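Local coordinates for protein beta-N-acetylglucosaminidase (Thermotoga maritima, PDB 3WO8) that probably hydrolyses terminal non-reducing N-acetyl-D-hexosamine residues from N-acetyl-beta-D-hexosaminides, as a glycoside hydrolase of family 3, at residues V31-P40 / Y289-E297; I113-M121 / F326-G334. All blocks are in the same frame, centred on the assembly; numbering follows the deposited sequence.

Interaction 1 (V31-P40 / Y289-E297); sequences VKEIIRKYRP and YRNLPVYYE
Tyr38 lays its ring between Leu292, Pro293 and Tyr296, and buries more surface than any other residue of the contact. With the ring of Tyr296 it makes an oblique aromatic pair, centroids 4.9 Å apart and planes at 57°. The touching atom is Tyr38 CD2, which sits over one face of the Tyr296 ring, toward its rim, 3.5 Å from Tyr296 CG. What presents that face is the first torsion of Tyr296, which puts its CG opposite the backbone N (chi1 -180°). At the far end of the Tyr38 ring the hydroxyl lies beside the pyrrolidine of Pro293, and the two side chains cross at about a right angle.

One turn back, within helix 29-37, Ile34 spreads its branches over three partners. Ile34 CG2 meets Leu292 CD2 at 3.5 Å, the two side chains passing in opposite directions; Ile34 CD1 comes to Pro293 CG at 3.9 Å; and Ile34 CG1 lies in the plane of the Tyr289 ring, at its edge, 3.8 Å from CD2 of that tyrosine. This is the seam of the TIM barrel where the chain closes on itself: helix 29-37 follows the first barrel strand, 20-24, and helix 292-304 follows the last, 283-286.

Leu292 CD2 is shared, for it also touches Tyr38 CB, at 3.8 Å, and more loosely CG of Pro40. Tyr289 holds its ring in the position between backbone N and carbonyl carbon (chi1 79°), and from there its outer end reaches Val31, whose CG2 lies 3.7 Å from Tyr289 CZ. The same ring stacks on Phe24 of strand 20-24, against which Val31 also packs, while Leu16 touches Tyr296.

Interaction 2 (I113-M121 / F326-G334); sequences IMEIVGLNM and FAKKNSGVG
Glu115 and Lys328 lean across each other with their aliphatic parts in touch, Glu115 CG lying 4.0 Å from Lys328 CG. The glutamate chain leaves with CG opposite its backbone N (chi1 -158°) and then bends at chi2, which carries the carboxylate over toward the lysine. Even so, the charges do not pair closely: Glu115 OE2 and Lys328 NZ are 5.2 Å apart, and the carboxylate oxygen is nearer to CE. An electrostatic attraction is likely at that range, but a weak one. Asn330 also crosses Glu115 obliquely, carboxylate and amide planes 77° apart.

Asn120 points its side chain at the backbone of 326-334. Its ND2 makes a weak but nearly straight bond to Lys328 O (3.5 Å, 169°) and rests against Ala327 CB. The stronger partners of this amide belong to residues 69-71, at the start of strand 70-72: OD1 accepts from Ile71 N and ND2 gives to Phe69 O, a grip at both ends that fixes its rotation.

The firm bond of the contact is between backbones, Val333 N to Val117 O at 2.9 Å, with the donor well above the carbonyl plane. Beside it Gly118 and Gly332 meet with CA atoms 3.9 Å apart. Gly118, at positive phi, ends helix 100-117 in a Schellman motif, and Gly332 CA lies close against that end, 3.3 Å from Ile116 O in a CA-H...O contact.

The loop between helices 310-326 and 334-342 passes along the C-terminal end of helix 100-117. Ala327 meets strands 70-72 and 167-173, Val333 lies on Met57 of helix 53-66, and Ser331 reaches Arg105 of the second subunit, whose Val109 also packs on Ile116.

Both contacts belong to the TIM barrel region but lie at different places round it, with centres 22 Å apart and nearest atoms about 11 Å apart, so they do not touch. Along the chain their segments alternate: 31-40, 113-121, 289-297, 326-334. Interaction 1 lies outside the junction of strands 20-24 and 283-286, where first meets last, and is packing within the barrel of one subunit. Interaction 2, just ahead of strand 121-122, lies where the barrel passes into the connection to the C-terminal part, and it alone borders the second subunit. Helix 53-66 packs against both, on Ile35 in one and Val117 in the other.

Interaction 1 (V31-P40 / Y289-E297)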
loop_
_atom_site.group_PDB
_atom_site.type_symbol
_atom_site.label_atom_id
_atom_site.label_comp_id
_atom_site.label_asym_id
_atom_site.label_seq_id
_atom_site.Cartn_x
_atom_site.Cartn_y
_atom_site.Cartn_z
ATOM N N VAL B 31 8.089 24.521 2.373
ATOM C CA VAL B 31 7.926 23.547 3.441
ATOM C C VAL B 31 9.253 23.273 4.111
ATOM O O VAL B 31 9.364 23.318 5.340
ATOM C CB VAL B 31 7.323 22.235 2.914
ATOM C CG1 VAL B 31 7.446 21.127 3.950
ATOM C CG2 VAL B 31 5.859 22.425 2.543
ATOM N N LYS B 32 10.254 22.998 3.289
ATOM C CA LYS B 32 11.631 22.821 3.756
ATOM C C LYS B 32 12.131 24.028 4.543
ATOM O O LYS B 32 12.848 23.865 5.534
ATOM C CB LYS B 32 12.593 22.603 2.594
ATOM C CG LYS B 32 12.350 21.370 1.733
ATOM C CD LYS B 32 13.605 21.034 0.919
ATOM C CE LYS B 32 13.323 20.571 -0.506
ATOM N NZ LYS B 32 14.586 20.122 -1.150
ATOM N N GLU B 33 11.766 25.232 4.102
ATOM C CA GLU B 33 12.267 26.452 4.747
ATOM C C GLU B 33 11.673 26.663 6.136
ATOM O O GLU B 33 12.406 26.908 7.064
ATOM C CB GLU B 33 12.091 27.669 3.838
ATOM C CG GLU B 33 13.110 27.683 2.692
ATOM C CD GLU B 33 12.823 28.713 1.578
ATOM O OE1 GLU B 33 13.741 29.009 0.788
ATOM O OE2 GLU B 33 11.690 29.233 1.458
ATOM N N ILE B 34 10.358 26.527 6.275
ATOM C CA ILE B 34 9.713 26.568 7.574
ATOM C C ILE B 34 10.400 25.577 8.459
ATOM O O ILE B 34 10.641 25.857 9.608
ATOM C CB ILE B 34 8.227 26.153 7.508
ATOM C CG1 ILE B 34 7.395 27.178 6.752
ATOM C CG2 ILE B 34 7.622 26.002 8.901
ATOM C CD1 ILE B 34 7.093 28.424 7.565
ATOM N N ILE B 35 10.684 24.385 7.943
ATOM C CA ILE B 35 11.150 23.295 8.805
ATOM C C ILE B 35 12.549 23.582 9.312
ATOM O O ILE B 35 12.818 23.417 10.510
ATOM C CB ILE B 35 10.998 21.896 8.133
ATOM C CG1 ILE B 35 9.523 21.461 8.196
ATOM C CG2 ILE B 35 11.839 20.832 8.827
ATOM C CD1 ILE B 35 9.130 20.409 7.183
ATOM N N ARG B 36 13.428 24.033 8.434
ATOM C CA ARG B 36 14.782 24.390 8.871
ATOM C C ARG B 36 14.767 25.609 9.808
ATOM O O ARG B 36 15.488 25.624 10.805
ATOM C CB ARG B 36 15.683 24.687 7.686
ATOM C CG ARG B 36 15.765 23.546 6.687
ATOM C CD ARG B 36 16.919 23.671 5.708
ATOM N NE ARG B 36 16.476 24.164 4.391
ATOM C CZ ARG B 36 16.713 23.564 3.226
ATOM N NH1 ARG B 36 17.396 22.425 3.163
ATOM N NH2 ARG B 36 16.271 24.112 2.107
ATOM N N LYS B 37 13.927 26.605 9.506
ATOM C CA LYS B 37 13.927 27.867 10.259
ATOM C C LYS B 37 13.452 27.674 11.680
ATOM O O LYS B 37 14.187 27.905 12.606
ATOM C CB LYS B 37 13.066 28.941 9.588
ATOM C CG LYS B 37 13.419 30.355 10.037
ATOM C CD LYS B 37 12.214 31.287 9.995
ATOM C CE LYS B 37 12.620 32.735 9.728
ATOM N NZ LYS B 37 11.652 33.415 8.816
ATOM N N TYR B 38 12.211 27.251 11.834
ATOM C CA TYR B 38 11.669 26.858 13.129
ATOM C C TYR B 38 11.896 25.379 13.040
ATOM O O TYR B 38 12.119 24.861 11.944
ATOM C CB TYR B 38 10.188 27.169 13.215
ATOM C CG TYR B 38 9.798 28.503 12.601
ATOM C CD1 TYR B 38 9.457 28.601 11.261
ATOM C CD2 TYR B 38 9.781 29.673 13.361
ATOM C CE1 TYR B 38 9.101 29.816 10.693
ATOM C CE2 TYR B 38 9.426 30.894 12.796
ATOM C CZ TYR B 38 9.076 30.959 11.462
ATOM O OH TYR B 38 8.688 32.140 10.869
ATOM N N ARG B 39 11.882 24.652 14.130
ATOM C CA ARG B 39 12.236 23.240 13.958
ATOM C C ARG B 39 11.130 22.448 14.577
ATOM O O ARG B 39 11.269 21.887 15.671
ATOM C CB ARG B 39 13.631 22.926 14.516
ATOM C CG ARG B 39 14.767 23.526 13.666
ATOM C CD ARG B 39 15.938 22.569 13.401
ATOM N NE ARG B 39 16.270 21.774 14.591
ATOM C CZ ARG B 39 17.017 22.187 15.623
ATOM N NH1 ARG B 39 17.551 23.396 15.611
ATOM N NH2 ARG B 39 17.247 21.382 16.670
ATOM N N PRO B 40 9.988 22.442 13.889
ATOM C CA PRO B 40 8.810 21.850 14.489
ATOM C C PRO B 40 9.105 20.376 14.700
ATOM O O PRO B 40 9.831 19.783 13.901
ATOM C CB PRO B 40 7.714 22.106 13.462
ATOM C CG PRO B 40 8.419 22.353 12.175
ATOM C CD PRO B 40 9.802 22.803 12.478
ATOM N N TYR B 289 0.688 24.106 8.450
ATOM C CA TYR B 289 2.019 24.548 8.802
ATOM C C TYR B 289 2.317 25.989 8.515
ATOM O O TYR B 289 3.305 26.521 9.024
ATOM C CB TYR B 289 3.045 23.738 8.034
ATOM C CG TYR B 289 3.231 24.183 6.598
ATOM C CD1 TYR B 289 2.275 23.878 5.614
ATOM C CD2 TYR B 289 4.376 24.897 6.210
ATOM C CE1 TYR B 289 2.460 24.257 4.294
ATOM C CE2 TYR B 289 4.566 25.287 4.891
ATOM C CZ TYR B 289 3.608 24.968 3.933
ATOM O OH TYR B 289 3.793 25.360 2.623
ATOM N N ARG B 290 1.527 26.605 7.640
ATOM C CA ARG B 290 1.732 28.024 7.270
ATOM C C ARG B 290 1.447 28.999 8.414
ATOM O O ARG B 290 2.104 30.039 8.509
ATOM C CB ARG B 290 0.937 28.377 6.013
ATOM C CG ARG B 290 1.531 27.731 4.769
ATOM C CD ARG B 290 0.931 28.266 3.493
ATOM N NE ARG B 290 -0.527 28.297 3.581
ATOM C CZ ARG B 290 -1.366 27.483 2.943
ATOM N NH1 ARG B 290 -2.675 27.635 3.125
ATOM N NH2 ARG B 290 -0.921 26.535 2.121
ATOM N N ASN B 291 0.524 28.625 9.306
ATOM C CA ASN B 291 0.278 29.390 10.529
ATOM C C ASN B 291 1.418 29.324 11.568
ATOM O O ASN B 291 1.262 29.764 12.714
ATOM C CB ASN B 291 -1.026 28.915 11.173
ATOM C CG ASN B 291 -2.248 29.231 10.318
ATOM O OD1 ASN B 291 -2.417 30.347 9.841
ATOM N ND2 ASN B 291 -3.108 28.257 10.132
ATOM N N LEU B 292 2.565 28.771 11.195
ATOM C CA LEU B 292 3.590 28.523 12.196
ATOM C C LEU B 292 4.257 29.800 12.576
ATOM O O LEU B 292 4.288 30.126 13.758
ATOM C CB LEU B 292 4.635 27.494 11.747
ATOM C CG LEU B 292 5.610 27.048 12.848
ATOM C CD1 LEU B 292 4.895 26.390 14.024
ATOM C CD2 LEU B 292 6.661 26.101 12.299
ATOM N N PRO B 293 4.777 30.541 11.580
ATOM C CA PRO B 293 5.458 31.783 11.915
ATOM C C PRO B 293 4.639 32.599 12.913
ATOM O O PRO B 293 5.154 32.916 13.979
ATOM C CB PRO B 293 5.584 32.495 10.562
ATOM C CG PRO B 293 5.602 31.397 9.562
ATOM C CD PRO B 293 4.597 30.420 10.116
ATOM N N VAL B 294 3.368 32.865 12.607
ATOM C CA VAL B 294 2.514 33.633 13.521
ATOM C C VAL B 294 2.482 32.962 14.894
ATOM O O VAL B 294 2.856 33.559 15.924
ATOM C CB VAL B 294 1.076 33.771 12.990
ATOM C CG1 VAL B 294 0.151 34.368 14.054
ATOM C CG2 VAL B 294 1.044 34.582 11.686
ATOM N N TYR B 295 2.068 31.700 14.910
ATOM C CA TYR B 295 1.946 30.992 16.184
ATOM C C TYR B 295 3.280 30.957 16.915
ATOM O O TYR B 295 3.336 31.071 18.150
ATOM C CB TYR B 295 1.391 29.592 15.978
ATOM C CG TYR B 295 -0.096 29.464 16.239
ATOM C CD1 TYR B 295 -1.042 29.797 15.281
ATOM C CD2 TYR B 295 -0.547 28.974 17.437
ATOM C CE1 TYR B 295 -2.405 29.646 15.528
ATOM C CE2 TYR B 295 -1.899 28.806 17.690
ATOM C CZ TYR B 295 -2.832 29.144 16.747
ATOM O OH TYR B 295 -4.180 28.975 17.062
ATOM N N TYR B 296 4.364 30.847 16.162
ATOM C CA TYR B 296 5.661 30.676 16.805
ATOM C C TYR B 296 6.085 31.945 17.503
ATOM O O TYR B 296 6.610 31.889 18.622
ATOM C CB TYR B 296 6.728 30.270 15.808
ATOM C CG TYR B 296 8.127 30.061 16.402
ATOM C CD1 TYR B 296 9.010 31.140 16.635
ATOM C CD2 TYR B 296 8.580 28.781 16.696
ATOM C CE1 TYR B 296 10.296 30.921 17.148
ATOM C CE2 TYR B 296 9.853 28.560 17.213
ATOM C CZ TYR B 296 10.710 29.623 17.426
ATOM O OH TYR B 296 11.965 29.360 17.921
ATOM N N GLU B 297 5.892 33.081 16.832
ATOM C CA GLU B 297 6.371 34.368 17.361
ATOM C C GLU B 297 5.426 34.892 18.455
ATOM O O GLU B 297 5.897 35.516 19.416
ATOM C CB GLU B 297 6.681 35.385 16.256
ATOM C CG GLU B 297 5.494 35.783 15.379
ATOM C CD GLU B 297 5.882 36.290 13.975
ATOM O OE1 GLU B 297 6.559 35.560 13.186
ATOM O OE2 GLU B 297 5.472 37.434 13.659
#

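Interaction 2 (I113-M121 / F326-G334)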
loop_
_atom_site.group_PDB
_atom_site.type_symbol
_atom_site.label_atom_id
_atom_site.label_comp_id
_atom_site.label_asym_id
_atom_site.label_seq_id
_atom_site.Cartn_x
_atom_site.Cartn_y
_atom_site.Cartn_z
ATOM N N ILE B 113 3.658 -1.615 9.510
ATOM C CA ILE B 113 3.765 -0.948 8.223
ATOM C C ILE B 113 4.085 0.568 8.315
ATOM O O ILE B 113 4.896 1.098 7.567
ATOM C CB ILE B 113 2.504 -1.227 7.391
ATOM C CG1 ILE B 113 2.482 -2.736 7.032
ATOM C CG2 ILE B 113 2.525 -0.391 6.118
ATOM C CD1 ILE B 113 1.154 -3.186 6.447
ATOM N N MET B 114 3.445 1.266 9.226
ATOM C CA MET B 114 3.731 2.676 9.366
ATOM C C MET B 114 5.208 2.830 9.619
ATOM O O MET B 114 5.891 3.700 9.066
ATOM C CB MET B 114 2.920 3.257 10.523
ATOM C CG MET B 114 1.504 3.627 10.137
ATOM S SD MET B 114 0.472 3.680 11.600
ATOM C CE MET B 114 -1.186 3.605 10.922
ATOM N N GLU B 115 5.718 1.915 10.426
ATOM C CA GLU B 115 7.086 1.983 10.839
ATOM C C GLU B 115 8.083 1.840 9.705
ATOM O O GLU B 115 9.095 2.560 9.632
ATOM C CB GLU B 115 7.336 0.906 11.846
ATOM C CG GLU B 115 8.536 1.218 12.695
ATOM C CD GLU B 115 9.498 0.105 12.670
ATOM O OE1 GLU B 115 10.214 0.011 11.647
ATOM O OE2 GLU B 115 9.481 -0.662 13.657
ATOM N N ILE B 116 7.793 0.873 8.835
ATOM C CA ILE B 116 8.616 0.594 7.680
ATOM C C ILE B 116 8.616 1.806 6.759
ATOM O O ILE B 116 9.634 2.139 6.142
ATOM C CB ILE B 116 8.098 -0.655 6.968
ATOM C CG1 ILE B 116 8.537 -1.874 7.757
ATOM C CG2 ILE B 116 8.660 -0.761 5.564
ATOM C CD1 ILE B 116 7.840 -3.168 7.387
ATOM N N VAL B 117 7.466 2.456 6.694
ATOM C CA VAL B 117 7.260 3.575 5.800
ATOM C C VAL B 117 8.009 4.781 6.351
ATOM O O VAL B 117 8.528 5.603 5.604
ATOM C CB VAL B 117 5.763 3.899 5.746
ATOM C CG1 VAL B 117 5.518 5.164 4.982
ATOM C CG2 VAL B 117 4.969 2.784 5.102
ATOM N N GLY B 118 8.019 4.900 7.675
ATOM C CA GLY B 118 8.795 5.920 8.335
ATOM C C GLY B 118 8.007 6.754 9.312
ATOM O O GLY B 118 8.520 7.694 9.863
ATOM N N LEU B 119 6.740 6.453 9.472
ATOM C CA LEU B 119 5.956 7.060 10.497
ATOM C C LEU B 119 6.348 6.468 11.851
ATOM O O LEU B 119 6.662 5.274 11.968
ATOM C CB LEU B 119 4.476 6.773 10.273
ATOM C CG LEU B 119 3.682 7.424 9.145
ATOM C CD1 LEU B 119 4.188 8.823 8.827
ATOM C CD2 LEU B 119 3.697 6.532 7.919
ATOM N N ASN B 120 6.312 7.299 12.885
ATOM C CA ASN B 120 6.590 6.827 14.235
ATOM C C ASN B 120 5.491 7.203 15.229
ATOM O O ASN B 120 5.656 7.060 16.413
ATOM C CB ASN B 120 7.961 7.320 14.653
ATOM C CG ASN B 120 8.030 8.835 14.798
ATOM O OD1 ASN B 120 7.029 9.555 14.672
ATOM N ND2 ASN B 120 9.206 9.324 15.068
ATOM N N MET B 121 4.340 7.629 14.721
ATOM C CA MET B 121 3.215 7.992 15.529
ATOM C C MET B 121 1.991 7.900 14.656
ATOM O O MET B 121 2.120 8.011 13.419
ATOM C CB MET B 121 3.377 9.441 15.970
ATOM C CG MET B 121 2.189 10.030 16.753
ATOM S SD MET B 121 2.536 11.622 17.570
ATOM C CE MET B 121 3.988 11.167 18.457
ATOM N N PHE B 326 12.235 7.755 22.848
ATOM C CA PHE B 326 11.825 6.361 22.637
ATOM C C PHE B 326 11.083 6.072 21.324
ATOM O O PHE B 326 10.714 4.950 21.067
ATOM C CB PHE B 326 11.070 5.775 23.854
ATOM C CG PHE B 326 9.763 6.437 24.181
ATOM C CD1 PHE B 326 8.731 6.508 23.265
ATOM C CD2 PHE B 326 9.547 6.932 25.458
ATOM C CE1 PHE B 326 7.524 7.106 23.608
ATOM C CE2 PHE B 326 8.347 7.532 25.803
ATOM C CZ PHE B 326 7.327 7.616 24.877
ATOM N N ALA B 327 10.865 7.058 20.480
ATOM C CA ALA B 327 10.218 6.789 19.207
ATOM C C ALA B 327 11.231 6.163 18.281
ATOM O O ALA B 327 12.411 6.522 18.333
ATOM C CB ALA B 327 9.667 8.069 18.602
ATOM N N LYS B 328 10.761 5.235 17.448
ATOM C CA LYS B 328 11.548 4.658 16.333
ATOM C C LYS B 328 12.149 5.746 15.437
ATOM O O LYS B 328 11.622 6.841 15.349
ATOM C CB LYS B 328 10.675 3.720 15.473
ATOM C CG LYS B 328 10.158 2.472 16.183
ATOM C CD LYS B 328 11.232 1.791 17.016
ATOM C CE LYS B 328 10.881 0.340 17.279
ATOM N NZ LYS B 328 11.824 -0.244 18.267
ATOM N N LYS B 329 13.232 5.429 14.752
ATOM C CA LYS B 329 14.054 6.457 14.118
ATOM C C LYS B 329 14.468 6.237 12.659
ATOM O O LYS B 329 15.015 7.143 12.051
ATOM C CB LYS B 329 15.320 6.661 14.965
ATOM C CG LYS B 329 15.053 7.285 16.339
ATOM C CD LYS B 329 16.263 8.055 16.890
ATOM C CE LYS B 329 16.048 8.529 18.326
ATOM N NZ LYS B 329 14.860 9.426 18.453
ATOM N N ASN B 330 14.254 5.050 12.106
ATOM C CA ASN B 330 14.686 4.730 10.722
ATOM C C ASN B 330 14.209 5.749 9.687
ATOM O O ASN B 330 13.196 6.415 9.913
ATOM C CB ASN B 330 14.263 3.299 10.330
ATOM C CG ASN B 330 12.747 3.134 10.155
ATOM O OD1 ASN B 330 12.304 2.498 9.186
ATOM N ND2 ASN B 330 11.951 3.668 11.086
ATOM N N SER B 331 14.943 5.869 8.568
ATOM C CA SER B 331 14.596 6.833 7.459
ATOM C C SER B 331 13.359 6.432 6.689
ATOM O O SER B 331 12.877 7.197 5.812
ATOM C CB SER B 331 15.740 7.085 6.439
ATOM O OG SER B 331 16.328 5.912 5.942
ATOM N N GLY B 332 12.865 5.235 7.009
ATOM C CA GLY B 332 11.800 4.633 6.268
ATOM C C GLY B 332 12.066 4.744 4.777
ATOM O O GLY B 332 13.219 4.725 4.267
ATOM N N VAL B 333 10.956 4.949 4.100
ATOM C CA VAL B 333 10.852 4.993 2.657
ATOM C C VAL B 333 11.859 6.013 2.011
ATOM O O VAL B 333 12.272 5.911 0.834
ATOM C CB VAL B 333 9.350 5.205 2.398
ATOM C CG1 VAL B 333 9.034 6.603 1.985
ATOM C CG2 VAL B 333 8.823 4.166 1.453
ATOM N N GLY B 334 12.318 6.940 2.840
ATOM C CA GLY B 334 13.372 7.877 2.496
ATOM C C GLY B 334 14.593 7.289 1.796
ATOM O O GLY B 334 15.191 7.942 0.890
#